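PDB 5K3J: acyl-coenzyme A oxidase acox-1.2 from Caenorhabditis elegans, which catalyses the FAD-dependent desaturation of ascaroside-CoA side chains of five carbons, the first step of their shortening by peroxisomal beta-oxidation. Local coordinates for residues His109-Ala112 with Leu113-Ala116; Glu94-Leu97 with His98-Glu102. All coordinates share one frame; numbering follows the deposited sequence.

Contact 1. Residues His109-Ala112 with Leu113-Ala116; sequences HPFA and LHDA
The carbonyl oxygen of Ala112 accepts two backbone donors from the first turn of helix 112-125: Ala116 N at 2.8 Å and, in a weak bond, Asp115 N at 3.1 Å. Asp115 N is itself shared, since it also bonds Phe111 O, 3.0 Å away. Phe111 is the N-cap residue, and a type I turn from His109 to Ala112 leads the chain into the helix. This helix start lines the cofactor and substrate pocket: Leu113 touches the FAD, Ala112 and Ala116 the bound ascaroside-CoA. Beside this backbone the side chains of Phe111 and His114 run alongside each other and meet in a T-shaped pair, planes at 78° and centroids 4.9 Å apart. The phenyl supplies the edge: its CD1 stands over one face of the imidazole, toward the rim, 3.4 Å from His114 CD2. His114 presents that face because its CG is turned away from the backbone N (chi1 173°), while its nitrogens engage Gly145 N and Ala138 O. Replacing His114 by an alanine would probably leave those two backbone groups without their mates and the phenyl edge without the face it rests on. Arg141 pairs with Asp115 in a salt bridge and with the Phe111 ring through a cation-pi contact. His114 ND1, facing the N-H of Gly145, and His114 NE2, facing Ala138 O, are consistent with a neutral imidazole protonated on NE2.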
loop_
_atom_site.group_PDB
_atom_site.type_symbol
_atom_site.label_atom_id
_atom_site.label_comp_id
_atom_site.label_asym_id
_atom_site.label_seq_id
_atom_site.Cartn_x
_atom_site.Cartn_y
_atom_site.Cartn_z
ATOM N N HIS A 109 -10.149 -13.616 -13.791
ATOM C CA HIS A 109 -10.927 -14.679 -14.417
ATOM C C HIS A 109 -10.276 -15.045 -15.755
ATOM O O HIS A 109 -9.500 -14.257 -16.298
ATOM C CB HIS A 109 -12.380 -14.239 -14.606
ATOM C CG HIS A 109 -12.539 -13.033 -15.478
ATOM N ND1 HIS A 109 -12.772 -13.120 -16.834
ATOM C CD2 HIS A 109 -12.497 -11.711 -15.187
ATOM C CE1 HIS A 109 -12.871 -11.903 -17.339
ATOM N NE2 HIS A 109 -12.706 -11.030 -16.362
ATOM N N PRO A 110 -10.578 -16.243 -16.286
ATOM C CA PRO A 110 -9.939 -16.728 -17.517
ATOM C C PRO A 110 -9.998 -15.778 -18.719
ATOM O O PRO A 110 -9.204 -15.943 -19.643
ATOM C CB PRO A 110 -10.722 -18.011 -17.819
ATOM C CG PRO A 110 -11.131 -18.502 -16.493
ATOM C CD PRO A 110 -11.440 -17.276 -15.682
ATOM N N PHE A 111 -10.900 -14.800 -18.702
ATOM C CA PHE A 111 -11.127 -13.951 -19.872
ATOM C C PHE A 111 -10.742 -12.485 -19.691
ATOM O O PHE A 111 -11.074 -11.651 -20.535
ATOM C CB PHE A 111 -12.599 -14.026 -20.292
ATOM C CG PHE A 111 -12.947 -15.261 -21.066
ATOM C CD1 PHE A 111 -12.521 -15.425 -22.370
ATOM C CD2 PHE A 111 -13.718 -16.252 -20.487
ATOM C CE1 PHE A 111 -12.855 -16.568 -23.077
ATOM C CE2 PHE A 111 -14.054 -17.389 -21.185
ATOM C CZ PHE A 111 -13.619 -17.547 -22.486
ATOM N N ALA A 112 -10.050 -12.174 -18.600
ATOM C CA ALA A 112 -9.695 -10.791 -18.281
ATOM C C ALA A 112 -8.913 -10.126 -19.406
ATOM O O ALA A 112 -9.408 -9.208 -20.059
ATOM C CB ALA A 112 -8.896 -10.736 -16.987
ATOM N N LEU A 113 -7.692 -10.600 -19.629
ATOM C CA LEU A 113 -6.826 -10.043 -20.660
ATOM C C LEU A 113 -7.299 -10.438 -22.055
ATOM O O LEU A 113 -6.898 -9.838 -23.054
ATOM C CB LEU A 113 -5.381 -10.494 -20.441
ATOM C CG LEU A 113 -4.549 -9.707 -19.422
ATOM C CD1 LEU A 113 -4.493 -8.243 -19.803
ATOM C CD2 LEU A 113 -5.078 -9.866 -18.004
ATOM N N HIS A 114 -8.148 -11.458 -22.115
ATOM C CA HIS A 114 -8.785 -11.849 -23.364
ATOM C C HIS A 114 -9.621 -10.691 -23.885
ATOM O O HIS A 114 -9.639 -10.405 -25.082
ATOM C CB HIS A 114 -9.654 -13.090 -23.154
ATOM C CG HIS A 114 -10.479 -13.466 -24.345
ATOM N ND1 HIS A 114 -10.022 -14.319 -25.330
ATOM C CD2 HIS A 114 -11.734 -13.113 -24.708
ATOM C CE1 HIS A 114 -10.960 -14.470 -26.246
ATOM N NE2 HIS A 114 -12.009 -13.751 -25.895
ATOM N N ASP A 115 -10.303 -10.021 -22.963
ATOM C CA ASP A 115 -11.125 -8.864 -23.291
ATOM C C ASP A 115 -10.319 -7.574 -23.232
ATOM O O ASP A 115 -10.569 -6.637 -23.986
ATOM C CB ASP A 115 -12.314 -8.757 -22.335
ATOM C CG ASP A 115 -13.359 -9.824 -22.578
ATOM O OD1 ASP A 115 -13.448 -10.317 -23.723
ATOM O OD2 ASP A 115 -14.100 -10.165 -21.630
ATOM N N ALA A 116 -9.359 -7.531 -22.316
ATOM C CA ALA A 116 -8.601 -6.313 -22.056
ATOM C C ALA A 116 -7.647 -5.950 -23.196
ATOM O O ALA A 116 -7.507 -4.775 -23.536
ATOM C CB ALA A 116 -7.826 -6.447 -20.752
#

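Contact 2. Residues Glu94-Leu97 with His98-Glu102; sequences EESL and HLHRE
The imidazole of His100 turns an edge, and the guanidinium of Arg101 a face, toward the preceding turn of helix 93-103. At the imidazole edge, Ser96 O lies within 4° of the ring plane and takes a hydrogen bond from His100 ND1 at 2.6 Å, with an angle of 161° at the hydrogen. Leu97 CB lies 4.3 Å above the plane of the Arg101 guanidinium, over its centre, and CD1 of the same leucine lies 3.8 Å from Arg101 NH2. Ser96 O is gripped twice, for His100 N also binds it, at 3.0 Å, and the two donors approach from opposite faces of the carbonyl plane. The ring can fold back this way because CG of His100 stands beside its own backbone N (chi1 -73°), and the ND1 bond probably limits the turning of the ring. Ser96 OG lies next to the same ring, 3.3 Å from His100 CE1. The helical main-chain bonds continue alongside, Leu99 N to Glu95 O and Arg101 N to Leu97 O. Elsewhere on the helix, Glu95 forms a salt bridge with Arg41, and His98 NE2 is bonded to Thr46. Arg101 reaches helix 287-315, touching Glu299, a residue important for binding the ascaroside substrate. The whole is an i to i+4 alpha-helical arrangement, with a side-chain donor doubling a main-chain bond, in the N-terminal region of an acyl-CoA oxidase.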
loop_
_atom_site.group_PDB
_atom_site.type_symbol
_atom_site.label_atom_id
_atom_site.label_comp_id
_atom_site.label_asym_id
_atom_site.label_seq_id
_atom_site.Cartn_x
_atom_site.Cartn_y
_atom_site.Cartn_z
ATOM N N GLU A 94 -19.347 -0.967 -22.117
ATOM C CA GLU A 94 -19.787 -0.347 -20.871
ATOM C C GLU A 94 -20.597 -1.325 -20.028
ATOM O O GLU A 94 -20.368 -1.457 -18.828
ATOM C CB GLU A 94 -20.609 0.914 -21.146
ATOM C CG GLU A 94 -19.782 2.164 -21.362
ATOM C CD GLU A 94 -20.597 3.426 -21.181
ATOM O OE1 GLU A 94 -21.834 3.365 -21.350
ATOM O OE2 GLU A 94 -20.000 4.475 -20.859
ATOM N N GLU A 95 -21.533 -2.020 -20.665
ATOM C CA GLU A 95 -22.386 -2.965 -19.954
ATOM C C GLU A 95 -21.616 -4.202 -19.503
ATOM O O GLU A 95 -21.838 -4.708 -18.404
ATOM C CB GLU A 95 -23.571 -3.385 -20.822
ATOM C CG GLU A 95 -24.638 -2.308 -20.971
ATOM C CD GLU A 95 -25.909 -2.836 -21.613
ATOM O OE1 GLU A 95 -25.947 -4.037 -21.952
ATOM O OE2 GLU A 95 -26.871 -2.057 -21.781
ATOM N N SER A 96 -20.709 -4.684 -20.349
ATOM C CA SER A 96 -19.960 -5.900 -20.042
ATOM C C SER A 96 -19.034 -5.682 -18.851
ATOM O O SER A 96 -18.840 -6.582 -18.030
ATOM C CB SER A 96 -19.155 -6.363 -21.256
ATOM O OG SER A 96 -18.781 -7.719 -21.122
ATOM N N LEU A 97 -18.472 -4.479 -18.765
ATOM C CA LEU A 97 -17.624 -4.111 -17.641
ATOM C C LEU A 97 -18.408 -4.059 -16.337
ATOM O O LEU A 97 -17.908 -4.486 -15.300
ATOM C CB LEU A 97 -16.945 -2.766 -17.895
ATOM C CG LEU A 97 -15.764 -2.782 -18.869
ATOM C CD1 LEU A 97 -15.001 -1.462 -18.816
ATOM C CD2 LEU A 97 -14.834 -3.969 -18.608
ATOM N N HIS A 98 -19.629 -3.537 -16.384
ATOM C CA HIS A 98 -20.465 -3.498 -15.189
ATOM C C HIS A 98 -20.814 -4.910 -14.742
ATOM O O HIS A 98 -20.745 -5.232 -13.557
ATOM C CB HIS A 98 -21.750 -2.707 -15.425
ATOM C CG HIS A 98 -22.736 -2.826 -14.305
ATOM N ND1 HIS A 98 -22.654 -2.070 -13.154
ATOM C CD2 HIS A 98 -23.813 -3.632 -14.148
ATOM C CE1 HIS A 98 -23.645 -2.396 -12.344
ATOM N NE2 HIS A 98 -24.364 -3.341 -12.923
ATOM N N LEU A 99 -21.184 -5.750 -15.703
ATOM C CA LEU A 99 -21.593 -7.116 -15.406
ATOM C C LEU A 99 -20.460 -7.932 -14.783
ATOM O O LEU A 99 -20.679 -8.689 -13.839
ATOM C CB LEU A 99 -22.100 -7.802 -16.674
ATOM C CG LEU A 99 -22.617 -9.222 -16.474
ATOM C CD1 LEU A 99 -23.782 -9.208 -15.511
ATOM C CD2 LEU A 99 -23.023 -9.848 -17.798
ATOM N N HIS A 100 -19.247 -7.766 -15.303
ATOM C CA HIS A 100 -18.112 -8.543 -14.825
ATOM C C HIS A 100 -17.536 -7.968 -13.533
ATOM O O HIS A 100 -17.160 -8.720 -12.634
ATOM C CB HIS A 100 -17.033 -8.624 -15.906
ATOM C CG HIS A 100 -17.390 -9.532 -17.041
ATOM N ND1 HIS A 100 -18.186 -9.133 -18.095
ATOM C CD2 HIS A 100 -17.075 -10.826 -17.281
ATOM C CE1 HIS A 100 -18.340 -10.140 -18.935
ATOM N NE2 HIS A 100 -17.673 -11.180 -18.465
ATOM N N ARG A 101 -17.475 -6.641 -13.433
ATOM C CA ARG A 101 -16.993 -6.004 -12.209
ATOM C C ARG A 101 -17.888 -6.361 -11.029
ATOM O O ARG A 101 -17.428 -6.423 -9.891
ATOM C CB ARG A 101 -16.926 -4.482 -12.352
ATOM C CG ARG A 101 -15.715 -3.946 -13.107
ATOM C CD ARG A 101 -15.796 -2.428 -13.218
ATOM N NE ARG A 101 -14.716 -1.847 -14.009
ATOM C CZ ARG A 101 -14.835 -0.714 -14.692
ATOM N NH1 ARG A 101 -15.991 -0.062 -14.686
ATOM N NH2 ARG A 101 -13.811 -0.237 -15.390
ATOM N N GLU A 102 -19.169 -6.590 -11.305
ATOM C CA GLU A 102 -20.108 -6.944 -10.252
ATOM C C GLU A 102 -20.147 -8.439 -9.991
ATOM O O GLU A 102 -19.883 -8.879 -8.876
ATOM C CB GLU A 102 -21.517 -6.451 -10.584
ATOM C CG GLU A 102 -22.558 -6.950 -9.590
ATOM C CD GLU A 102 -23.898 -6.255 -9.744
ATOM O OE1 GLU A 102 -24.890 -6.932 -10.091
ATOM O OE2 GLU A 102 -23.965 -5.029 -9.510
#

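In the fold
Two successive helices of the N-terminal family region illustrate how local contacts differ with their place in a fold. Contact 1 is buried and marks a helix start, where a turn passes into helix 112-125; contact 2 is partly buried and lies wholly within helix 93-103. An edge-to-face aromatic pair distinguishes the first, a histidine-to-carbonyl bond and an aliphatic cover on an arginine the second. Their centres are about 13 Å apart, yet Arg141 touches side chains of both, and helix 66-82 packs on both through Ile77. Contact 1 borders the cofactor and substrate directly and meets the second subunit; contact 2 approaches the substrate site through Arg101 and Glu299.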